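Local coordinates for HTH-type transcriptional regulator PrpR (Mycobacterium tuberculosis, PDB 6D2S), which regulates transcription of the enzymes that break down short-chain fatty acids through the glyoxylate and methylcitrate cycles, and is needed for growth inside macrophages, at residues Arg8-Asn16 against Ser195-Phe203; Val55-Lys66 against Leu76-Arg87. One frame throughout, in Å; residues are numbered along the deposited sequence.

Contact 1 (Arg8-Asn16 against Ser195-Phe203); sequences RDFFYDRNN and SKRQSATAF. With CA (calcium ion), chain B; NA (sodium ion), chain G.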
loop_
_atom_site.group_PDB
_atom_site.type_symbol
_atom_site.label_atom_id
_atom_site.label_comp_id
_atom_site.label_asym_id
_atom_site.label_seq_id
_atom_site.Cartn_x
_atom_site.Cartn_y
_atom_site.Cartn_z
ATOM N N ARG A 8 10.435 7.753 -6.616
ATOM C CA ARG A 8 9.620 8.616 -5.762
ATOM C C ARG A 8 9.070 9.799 -6.551
ATOM O O ARG A 8 7.888 10.137 -6.425
ATOM C CB ARG A 8 10.430 9.112 -4.565
ATOM C CG ARG A 8 9.631 10.013 -3.622
ATOM C CD ARG A 8 10.495 10.587 -2.493
ATOM N NE ARG A 8 11.529 11.504 -2.974
ATOM C CZ ARG A 8 12.837 11.271 -2.896
ATOM N NH1 ARG A 8 13.283 10.148 -2.346
ATOM N NH2 ARG A 8 13.700 12.165 -3.360
ATOM N N ASP A 9 9.911 10.433 -7.377
ATOM C CA ASP A 9 9.420 11.520 -8.221
ATOM C C ASP A 9 8.377 11.019 -9.214
ATOM O O ASP A 9 7.390 11.715 -9.493
ATOM C CB ASP A 9 10.569 12.208 -8.960
ATOM C CG ASP A 9 10.119 13.488 -9.644
ATOM O OD1 ASP A 9 9.320 14.231 -9.034
ATOM O OD2 ASP A 9 10.543 13.776 -10.779
ATOM N N PHE A 10 8.581 9.820 -9.765
ATOM C CA PHE A 10 7.618 9.247 -10.702
ATOM C C PHE A 10 6.221 9.192 -10.082
ATOM O O PHE A 10 5.226 9.605 -10.696
ATOM C CB PHE A 10 8.088 7.850 -11.125
ATOM C CG PHE A 10 7.152 7.148 -12.067
ATOM C CD1 PHE A 10 7.324 7.251 -13.436
ATOM C CD2 PHE A 10 6.099 6.380 -11.579
ATOM C CE1 PHE A 10 6.456 6.603 -14.309
ATOM C CE2 PHE A 10 5.222 5.735 -12.449
ATOM C CZ PHE A 10 5.401 5.849 -13.808
ATOM N N PHE A 11 6.124 8.687 -8.855
ATOM C CA PHE A 11 4.812 8.637 -8.223
ATOM C C PHE A 11 4.344 10.030 -7.802
ATOM O O PHE A 11 3.155 10.345 -7.936
ATOM C CB PHE A 11 4.823 7.660 -7.050
ATOM C CG PHE A 11 4.708 6.206 -7.476
ATOM C CD1 PHE A 11 3.465 5.633 -7.708
ATOM C CD2 PHE A 11 5.847 5.431 -7.668
ATOM C CE1 PHE A 11 3.362 4.291 -8.106
ATOM C CE2 PHE A 11 5.754 4.106 -8.074
ATOM C CZ PHE A 11 4.505 3.535 -8.289
ATOM N N TYR A 12 5.260 10.885 -7.335
ATOM C CA TYR A 12 4.886 12.243 -6.936
ATOM C C TYR A 12 4.229 12.997 -8.089
ATOM O O TYR A 12 3.196 13.666 -7.915
ATOM C CB TYR A 12 6.110 13.022 -6.448
ATOM C CG TYR A 12 5.782 14.463 -6.142
ATOM C CD1 TYR A 12 5.157 14.804 -4.943
ATOM C CD2 TYR A 12 6.037 15.477 -7.057
ATOM C CE1 TYR A 12 4.820 16.114 -4.643
ATOM C CE2 TYR A 12 5.697 16.804 -6.758
ATOM C CZ TYR A 12 5.086 17.105 -5.550
ATOM O OH TYR A 12 4.740 18.410 -5.249
ATOM N N ASP A 13 4.847 12.930 -9.267
ATOM C CA ASP A 13 4.337 13.623 -10.446
ATOM C C ASP A 13 2.966 13.131 -10.851
ATOM O O ASP A 13 2.256 13.833 -11.580
ATOM C CB ASP A 13 5.298 13.434 -11.621
ATOM C CG ASP A 13 6.578 14.203 -11.437
ATOM O OD1 ASP A 13 6.598 15.070 -10.541
ATOM O OD2 ASP A 13 7.563 13.935 -12.167
ATOM N N ARG A 14 2.587 11.931 -10.416
ATOM C CA ARG A 14 1.294 11.364 -10.753
ATOM C C ARG A 14 0.322 11.420 -9.576
ATOM O O ARG A 14 -0.698 10.724 -9.593
ATOM C CB ARG A 14 1.484 9.934 -11.271
ATOM C CG ARG A 14 2.108 9.909 -12.694
ATOM C CD ARG A 14 2.897 8.630 -13.051
ATOM N NE ARG A 14 3.538 8.803 -14.368
ATOM C CZ ARG A 14 4.629 9.538 -14.573
ATOM N NH1 ARG A 14 5.219 10.148 -13.549
ATOM N NH2 ARG A 14 5.133 9.688 -15.794
ATOM N N ASN A 15 0.619 12.248 -8.561
ATOM C CA ASN A 15 -0.234 12.399 -7.368
ATOM C C ASN A 15 -0.411 11.082 -6.615
ATOM O O ASN A 15 -1.439 10.861 -5.964
ATOM C CB ASN A 15 -1.604 12.968 -7.740
ATOM C CG ASN A 15 -1.502 14.327 -8.397
ATOM O OD1 ASN A 15 -0.888 15.245 -7.849
ATOM N ND2 ASN A 15 -2.090 14.459 -9.582
ATOM N N ASN A 16 0.579 10.192 -6.708
ATOM C CA ASN A 16 0.542 8.899 -6.022
ATOM C C ASN A 16 -0.683 8.078 -6.418
ATOM O O ASN A 16 -1.188 7.272 -5.627
ATOM C CB ASN A 16 0.594 9.081 -4.503
ATOM C CG ASN A 16 1.938 9.618 -4.020
ATOM O OD1 ASN A 16 2.985 9.316 -4.593
ATOM N ND2 ASN A 16 1.911 10.414 -2.963
ATOM N N SER A 195 10.914 6.755 4.473
ATOM C CA SER A 195 10.314 6.954 3.162
ATOM C C SER A 195 9.096 7.854 3.330
ATOM O O SER A 195 8.192 7.540 4.113
ATOM C CB SER A 195 9.924 5.619 2.526
ATOM O OG SER A 195 9.202 5.821 1.322
ATOM N N LYS A 196 9.082 8.974 2.610
ATOM C CA LYS A 196 8.017 9.964 2.697
ATOM C C LYS A 196 7.343 10.090 1.340
ATOM O O LYS A 196 8.024 10.186 0.314
ATOM C CB LYS A 196 8.563 11.324 3.144
ATOM C CG LYS A 196 7.497 12.387 3.356
ATOM C CD LYS A 196 8.114 13.764 3.546
ATOM C CE LYS A 196 7.193 14.682 4.341
ATOM N NZ LYS A 196 7.026 14.222 5.753
ATOM N N ARG A 197 6.010 10.094 1.334
ATOM C CA ARG A 197 5.235 10.231 0.109
ATOM C C ARG A 197 4.181 11.310 0.304
ATOM O O ARG A 197 3.408 11.258 1.263
ATOM C CB ARG A 197 4.581 8.900 -0.284
ATOM C CG ARG A 197 5.577 7.830 -0.713
ATOM C CD ARG A 197 6.402 8.305 -1.907
ATOM N NE ARG A 197 7.327 7.291 -2.414
ATOM C CZ ARG A 197 7.016 6.392 -3.344
ATOM N NH1 ARG A 197 7.924 5.511 -3.748
ATOM N NH2 ARG A 197 5.797 6.374 -3.866
ATOM N N GLN A 198 4.159 12.290 -0.593
ATOM C CA GLN A 198 3.221 13.399 -0.514
ATOM C C GLN A 198 2.256 13.353 -1.690
ATOM O O GLN A 198 2.651 13.043 -2.818
ATOM C CB GLN A 198 3.954 14.741 -0.505
ATOM C CG GLN A 198 5.005 14.876 0.578
ATOM C CD GLN A 198 5.998 15.978 0.271
ATOM O OE1 GLN A 198 5.899 17.087 0.796
ATOM N NE2 GLN A 198 6.962 15.677 -0.589
ATOM N N SER A 199 0.987 13.652 -1.420
ATOM C CA SER A 199 -0.010 13.801 -2.472
ATOM C C SER A 199 -0.194 15.255 -2.885
ATOM O O SER A 199 -0.090 15.577 -4.069
ATOM C CB SER A 199 -1.355 13.216 -2.026
ATOM O OG SER A 199 -1.733 13.716 -0.756
ATOM N N ALA A 200 -0.452 16.146 -1.923
ATOM C CA ALA A 200 -0.797 17.528 -2.227
ATOM C C ALA A 200 0.341 18.512 -2.004
ATOM O O ALA A 200 0.310 19.602 -2.584
ATOM C CB ALA A 200 -1.998 17.968 -1.381
ATOM N N THR A 201 1.328 18.166 -1.178
ATOM C CA THR A 201 2.357 19.099 -0.757
ATOM C C THR A 201 3.600 18.960 -1.637
ATOM O O THR A 201 3.685 18.105 -2.518
ATOM C CB THR A 201 2.694 18.890 0.725
ATOM O OG1 THR A 201 3.049 17.520 0.956
ATOM C CG2 THR A 201 1.495 19.252 1.603
ATOM N N ALA A 202 4.576 19.826 -1.391
ATOM C CA ALA A 202 5.841 19.813 -2.109
ATOM C C ALA A 202 6.939 20.329 -1.182
ATOM O O ALA A 202 7.624 21.309 -1.461
ATOM C CB ALA A 202 5.735 20.636 -3.390
ATOM N N PHE A 203 7.116 19.660 -0.046
ATOM C CA PHE A 203 8.078 20.092 0.965
ATOM C C PHE A 203 9.513 19.857 0.502
ATOM O O PHE A 203 9.885 18.736 0.154
ATOM C CB PHE A 203 7.824 19.361 2.290
ATOM C CG PHE A 203 6.488 19.670 2.909
ATOM C CD1 PHE A 203 5.710 18.661 3.453
ATOM C CD2 PHE A 203 6.012 20.972 2.952
ATOM C CE1 PHE A 203 4.479 18.940 4.021
ATOM C CE2 PHE A 203 4.783 21.259 3.521
ATOM C CZ PHE A 203 4.017 20.242 4.056
HETATM CA CA CA B . 8.891 15.660 -10.970
HETATM NA NA NA G . 0.449 16.480 -5.945
HETATM O O HOH W 1 1.707 14.340 -5.534
HETATM O O HOH W 2 1.844 17.575 -4.783
HETATM O O HOH W 3 -1.470 17.633 -5.118
#
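N15 and S199 meet at a sodium ion, which takes the side-chain oxygen N15 OD1 from one segment at 2.6 Å and the backbone oxygen S199 O from the other at 2.1 Å. Three waters complete the ligands seen, and two of them extend the link: one donates to both Y12 O and Q198 O, another to T201 O. Beside the ion, Y12 reaches over to the loop that follows the strand. With its CG anti to the backbone N (chi1 175°), the ring is carried across until T201 O lies at its edge, in the ring plane, 2.9 Å from Y12 OH. In one of its two conformers the N16 amide approaches the backbone of the other segment, N16 ND2 standing 2.7 Å from Q198 O.

Further along, R197 turns back over the helix. Its chain bends at chi2 (-59°), which lays one face of the guanidinium over R8 CA and brings R197 NH2 to 3.6 Å from F11 CB, while R8 CG packs 3.8 Å from R197 NE.

Behind this first shell, a Schellman motif ends helix 3-13: N16 N bonds F11 O, N15 N bonds Y12 O, and N15, at positive phi, is the C-prime residue. On the other side, Q198 OE1 accepts from T201 OG1 and F203 N, tying down the loop, and S199 OG bonds F183 O. D9 and D13, one helical turn apart, together hold one calcium ion, each through both carboxylate oxygens. The sodium, whose ligands are neutral oxygens, joins the turn that ends helix 3-13 to the loop leaving edge strand 194-198 of the five-stranded C-terminal sheet, whereas the calcium, between two carboxylates of the helix, probably offsets their charge.

Contact 2 (Val55-Lys66 against Leu76-Arg87); sequences VVIDDNLPDTAK and LRVAHWLMPGQR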
loop_
_atom_site.group_PDB
_atom_site.type_symbol
_atom_site.label_atom_id
_atom_site.label_comp_id
_atom_site.label_asym_id
_atom_site.label_seq_id
_atom_site.Cartn_x
_atom_site.Cartn_y
_atom_site.Cartn_z
ATOM N N VAL A 55 -1.388 -21.501 -8.400
ATOM C CA VAL A 55 -0.872 -20.927 -7.159
ATOM C C VAL A 55 -0.815 -22.036 -6.123
ATOM O O VAL A 55 -1.789 -22.784 -5.944
ATOM C CB VAL A 55 -1.755 -19.765 -6.668
ATOM C CG1 VAL A 55 -1.297 -19.301 -5.287
ATOM C CG2 VAL A 55 -1.749 -18.615 -7.667
ATOM N N VAL A 56 0.329 -22.172 -5.458
ATOM C CA VAL A 56 0.514 -23.171 -4.416
ATOM C C VAL A 56 1.142 -22.497 -3.204
ATOM O O VAL A 56 2.053 -21.674 -3.338
ATOM C CB VAL A 56 1.380 -24.350 -4.904
ATOM C CG1 VAL A 56 2.718 -23.853 -5.409
ATOM C CG2 VAL A 56 1.557 -25.376 -3.801
ATOM N N ILE A 57 0.644 -22.830 -2.025
ATOM C CA ILE A 57 1.202 -22.313 -0.784
ATOM C C ILE A 57 2.355 -23.226 -0.389
ATOM O O ILE A 57 2.207 -24.452 -0.392
ATOM C CB ILE A 57 0.132 -22.261 0.318
ATOM C CG1 ILE A 57 -1.076 -21.431 -0.136
ATOM C CG2 ILE A 57 0.729 -21.749 1.633
ATOM C CD1 ILE A 57 -0.747 -20.022 -0.634
ATOM N N ASP A 58 3.506 -22.650 -0.046
ATOM C CA ASP A 58 4.684 -23.498 0.141
ATOM C C ASP A 58 5.585 -22.958 1.244
ATOM O O ASP A 58 5.576 -21.765 1.557
ATOM C CB ASP A 58 5.484 -23.613 -1.166
ATOM C CG ASP A 58 6.163 -24.957 -1.325
ATOM O OD1 ASP A 58 5.980 -25.841 -0.457
ATOM O OD2 ASP A 58 6.881 -25.132 -2.337
ATOM N N ASP A 59 6.352 -23.858 1.838
ATOM C CA ASP A 59 7.425 -23.467 2.729
ATOM C C ASP A 59 8.750 -23.619 1.987
ATOM O O ASP A 59 8.783 -24.014 0.819
ATOM C CB ASP A 59 7.378 -24.275 4.029
ATOM C CG ASP A 59 7.430 -25.773 3.801
ATOM O OD1 ASP A 59 7.029 -26.245 2.717
ATOM O OD2 ASP A 59 7.876 -26.487 4.723
ATOM N N ASN A 60 9.833 -23.271 2.686
ATOM C CA ASN A 60 11.210 -23.316 2.178
ATOM C C ASN A 60 11.360 -22.636 0.816
ATOM O O ASN A 60 12.112 -23.088 -0.049
ATOM C CB ASN A 60 11.753 -24.748 2.140
ATOM C CG ASN A 60 10.975 -25.656 1.220
ATOM O OD1 ASN A 60 10.825 -25.380 0.028
ATOM N ND2 ASN A 60 10.495 -26.773 1.766
ATOM N N LEU A 61 10.677 -21.514 0.639
ATOM C CA LEU A 61 10.973 -20.663 -0.506
ATOM C C LEU A 61 12.402 -20.133 -0.402
ATOM O O LEU A 61 12.818 -19.680 0.670
ATOM C CB LEU A 61 10.000 -19.493 -0.581
ATOM C CG LEU A 61 8.791 -19.712 -1.489
ATOM C CD1 LEU A 61 7.895 -20.795 -0.917
ATOM C CD2 LEU A 61 8.035 -18.409 -1.662
ATOM N N PRO A 62 13.169 -20.159 -1.492
ATOM C CA PRO A 62 14.553 -19.673 -1.420
ATOM C C PRO A 62 14.615 -18.284 -0.800
ATOM O O PRO A 62 13.824 -17.401 -1.134
ATOM C CB PRO A 62 15.007 -19.669 -2.887
ATOM C CG PRO A 62 13.728 -19.711 -3.703
ATOM C CD PRO A 62 12.759 -20.490 -2.869
ATOM N N ASP A 63 15.545 -18.110 0.141
ATOM C CA ASP A 63 15.837 -16.802 0.729
ATOM C C ASP A 63 14.643 -16.231 1.492
ATOM O O ASP A 63 14.494 -15.010 1.602
ATOM C CB ASP A 63 16.305 -15.810 -0.343
ATOM C CG ASP A 63 17.649 -16.191 -0.951
ATOM O OD1 ASP A 63 18.670 -16.129 -0.233
ATOM O OD2 ASP A 63 17.680 -16.563 -2.144
ATOM N N THR A 64 13.791 -17.104 2.034
ATOM C CA THR A 64 12.605 -16.682 2.783
ATOM C C THR A 64 11.816 -15.610 2.028
ATOM O O THR A 64 11.198 -14.724 2.627
ATOM C CB THR A 64 12.981 -16.196 4.191
ATOM O OG1 THR A 64 11.835 -16.276 5.050
ATOM C CG2 THR A 64 13.474 -14.759 4.160
ATOM N N ALA A 65 11.832 -15.680 0.699
ATOM C CA ALA A 65 11.011 -14.783 -0.097
ATOM C C ALA A 65 9.533 -14.997 0.231
ATOM O O ALA A 65 9.141 -16.017 0.805
ATOM C CB ALA A 65 11.268 -15.014 -1.584
ATOM N N LYS A 66 8.701 -14.014 -0.136
ATOM C CA LYS A 66 7.259 -14.192 0.022
ATOM C C LYS A 66 6.630 -14.917 -1.161
ATOM O O LYS A 66 5.503 -15.411 -1.041
ATOM C CB LYS A 66 6.553 -12.846 0.234
ATOM C CG LYS A 66 6.927 -12.139 1.533
ATOM C CD LYS A 66 6.088 -10.881 1.741
ATOM C CE LYS A 66 6.423 -10.196 3.066
ATOM N NZ LYS A 66 5.435 -9.116 3.391
ATOM N N LEU A 76 3.067 -20.450 -9.293
ATOM C CA LEU A 76 3.448 -19.393 -8.364
ATOM C C LEU A 76 3.406 -19.976 -6.959
ATOM O O LEU A 76 2.331 -20.339 -6.469
ATOM C CB LEU A 76 2.520 -18.184 -8.464
ATOM C CG LEU A 76 2.823 -17.094 -7.426
ATOM C CD1 LEU A 76 4.195 -16.469 -7.679
ATOM C CD2 LEU A 76 1.738 -16.019 -7.426
ATOM N N ARG A 77 4.569 -20.070 -6.318
ATOM C CA ARG A 77 4.642 -20.473 -4.920
ATOM C C ARG A 77 4.551 -19.246 -4.022
ATOM O O ARG A 77 5.203 -18.228 -4.278
ATOM C CB ARG A 77 5.939 -21.243 -4.658
ATOM C CG ARG A 77 5.911 -22.620 -5.286
ATOM C CD ARG A 77 7.313 -23.184 -5.423
ATOM N NE ARG A 77 7.958 -23.370 -4.128
ATOM C CZ ARG A 77 9.258 -23.188 -3.913
ATOM N NH1 ARG A 77 10.050 -22.795 -4.907
ATOM N NH2 ARG A 77 9.769 -23.393 -2.706
ATOM N N VAL A 78 3.731 -19.340 -2.986
ATOM C CA VAL A 78 3.458 -18.234 -2.084
ATOM C C VAL A 78 3.746 -18.726 -0.675
ATOM O O VAL A 78 3.351 -19.838 -0.313
ATOM C CB VAL A 78 2.003 -17.737 -2.217
ATOM C CG1 VAL A 78 1.707 -16.643 -1.185
ATOM C CG2 VAL A 78 1.745 -17.241 -3.639
ATOM N N ALA A 79 4.454 -17.906 0.103
ATOM C CA ALA A 79 4.957 -18.337 1.404
ATOM C C ALA A 79 3.823 -18.697 2.359
ATOM O O ALA A 79 2.882 -17.924 2.547
ATOM C CB ALA A 79 5.816 -17.234 2.030
ATOM N N HIS A 80 3.956 -19.857 3.002
ATOM C CA HIS A 80 2.921 -20.365 3.903
ATOM C C HIS A 80 2.778 -19.519 5.162
ATOM O O HIS A 80 1.705 -19.510 5.776
ATOM C CB HIS A 80 3.244 -21.813 4.285
ATOM C CG HIS A 80 4.318 -21.928 5.320
ATOM N ND1 HIS A 80 5.616 -21.522 5.095
ATOM C CD2 HIS A 80 4.276 -22.360 6.604
ATOM C CE1 HIS A 80 6.332 -21.715 6.190
ATOM N NE2 HIS A 80 5.544 -22.226 7.118
ATOM N N TRP A 81 3.835 -18.825 5.582
ATOM C CA TRP A 81 3.731 -18.042 6.807
ATOM C C TRP A 81 2.982 -16.727 6.613
ATOM O O TRP A 81 2.797 -15.990 7.589
ATOM C CB TRP A 81 5.122 -17.775 7.395
ATOM C CG TRP A 81 6.121 -17.186 6.445
ATOM C CD1 TRP A 81 6.985 -17.865 5.638
ATOM C CD2 TRP A 81 6.367 -15.790 6.213
ATOM N NE1 TRP A 81 7.755 -16.978 4.917
ATOM C CE2 TRP A 81 7.392 -15.701 5.249
ATOM C CE3 TRP A 81 5.821 -14.612 6.729
ATOM C CZ2 TRP A 81 7.882 -14.476 4.789
ATOM C CZ3 TRP A 81 6.311 -13.397 6.279
ATOM C CH2 TRP A 81 7.330 -13.340 5.317
ATOM N N LEU A 82 2.533 -16.421 5.397
ATOM C CA LEU A 82 1.740 -15.222 5.167
ATOM C C LEU A 82 0.278 -15.447 5.529
ATOM O O LEU A 82 -0.266 -16.535 5.318
ATOM C CB LEU A 82 1.826 -14.796 3.700
ATOM C CG LEU A 82 3.208 -14.456 3.153
ATOM C CD1 LEU A 82 3.123 -14.228 1.646
ATOM C CD2 LEU A 82 3.805 -13.220 3.859
ATOM N N MET A 83 -0.354 -14.409 6.086
ATOM C CA MET A 83 -1.791 -14.434 6.309
ATOM C C MET A 83 -2.529 -14.291 4.981
ATOM O O MET A 83 -1.938 -13.891 3.972
ATOM C CB MET A 83 -2.208 -13.317 7.264
ATOM C CG MET A 83 -1.699 -13.487 8.679
ATOM S SD MET A 83 -2.350 -14.979 9.443
ATOM C CE MET A 83 -4.108 -14.647 9.419
ATOM N N PRO A 84 -3.826 -14.624 4.952
ATOM C CA PRO A 84 -4.568 -14.565 3.678
ATOM C C PRO A 84 -4.430 -13.249 2.932
ATOM O O PRO A 84 -4.321 -13.246 1.697
ATOM C CB PRO A 84 -6.014 -14.822 4.119
ATOM C CG PRO A 84 -5.862 -15.709 5.328
ATOM C CD PRO A 84 -4.651 -15.165 6.050
ATOM N N GLY A 85 -4.410 -12.124 3.647
ATOM C CA GLY A 85 -4.290 -10.847 2.964
ATOM C C GLY A 85 -2.971 -10.706 2.230
ATOM O O GLY A 85 -2.926 -10.202 1.103
ATOM N N GLN A 86 -1.875 -11.138 2.862
ATOM C CA GLN A 86 -0.576 -11.065 2.192
ATOM C C GLN A 86 -0.428 -12.131 1.117
ATOM O O GLN A 86 0.233 -11.888 0.103
ATOM C CB GLN A 86 0.568 -11.178 3.202
ATOM C CG GLN A 86 1.212 -9.830 3.522
ATOM C CD GLN A 86 1.644 -9.061 2.266
ATOM O OE1 GLN A 86 2.623 -9.417 1.598
ATOM N NE2 GLN A 86 0.906 -8.005 1.945
ATOM N N ARG A 87 -1.007 -13.318 1.316
ATOM C CA ARG A 87 -1.071 -14.273 0.212
ATOM C C ARG A 87 -1.738 -13.639 -1.003
ATOM O O ARG A 87 -1.221 -13.706 -2.122
ATOM C CB ARG A 87 -1.822 -15.535 0.641
ATOM C CG ARG A 87 -1.101 -16.330 1.723
ATOM C CD ARG A 87 -1.887 -17.570 2.141
ATOM N NE ARG A 87 -1.203 -18.284 3.219
ATOM C CZ ARG A 87 -1.511 -19.516 3.622
ATOM N NH1 ARG A 87 -2.491 -20.183 3.026
ATOM N NH2 ARG A 87 -0.830 -20.089 4.609
HETATM O O HOH W 4 9.670 -17.732 2.871
#
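D58 OD2 receives R77 NE in a salt bridge of 2.7 Å, the bond arriving on the anti lone pair, with carboxylate and guanidinium planes 72° apart. A bend at chi3 (63°) in the arginine swings this group back towards the strand end, where L61 CG, in one of its conformers, lies over the rim of one guanidinium face and D59 O lies at its edge; R77 NH1 bonds H70 NE2. The stem of the same side chain runs side by side with V56.

Backbone bonds in parallel register join the strands, from V56 N to L76 O through to H80 N on D58 O, and I57 and V78 share the face that also carries V55 and L76. I57 CG2 then sits 3.6 Å above the guanidinium plane of R87, which is held by H80 O and L82 O. In one conformer of D59, its CB sits over the H80 ring face, a CH-pi contact of 3.8 Å from D59 CB to the ring centroid. At the far end of the loop, A79 N bonds K66 O at 2.9 Å, and a water joins A65 O to W81 NE1. The extended K66 side chain passes W81 and L82 before its NZ makes a weak hydrogen bond to Q86 OE1, which also takes Q90 NE2; K66 NZ has a further weak bond to Y254 O.

Strand 75-79 thus pairs in parallel with 54-58 and antiparallel with 67-70 as the middle strand of a small mixed sheet, and runs through a type I turn into helix 84-99 within the IrrE N-terminal-like domain.

From the N terminus, helix 3-13 supplies the first half of contact 1, and its partner comes only after 178 intervening residues, 97 of them helical. Contact 2 is nested inside that long loop and closes a much shorter one: nine residues, including strand 67-70, separate V55-K66 from L76-R87. The two illustrate local and global closure in one chain. Contact 2 joins two strands of the small sheet within the IrrE N-terminal-like region, while contact 1 brings the N-terminal helix against the edge of the five-stranded sheet in the C-terminal, GAF-related region. Their centres are 31 Å apart, on opposite sides of the chain's centre, and they do not touch.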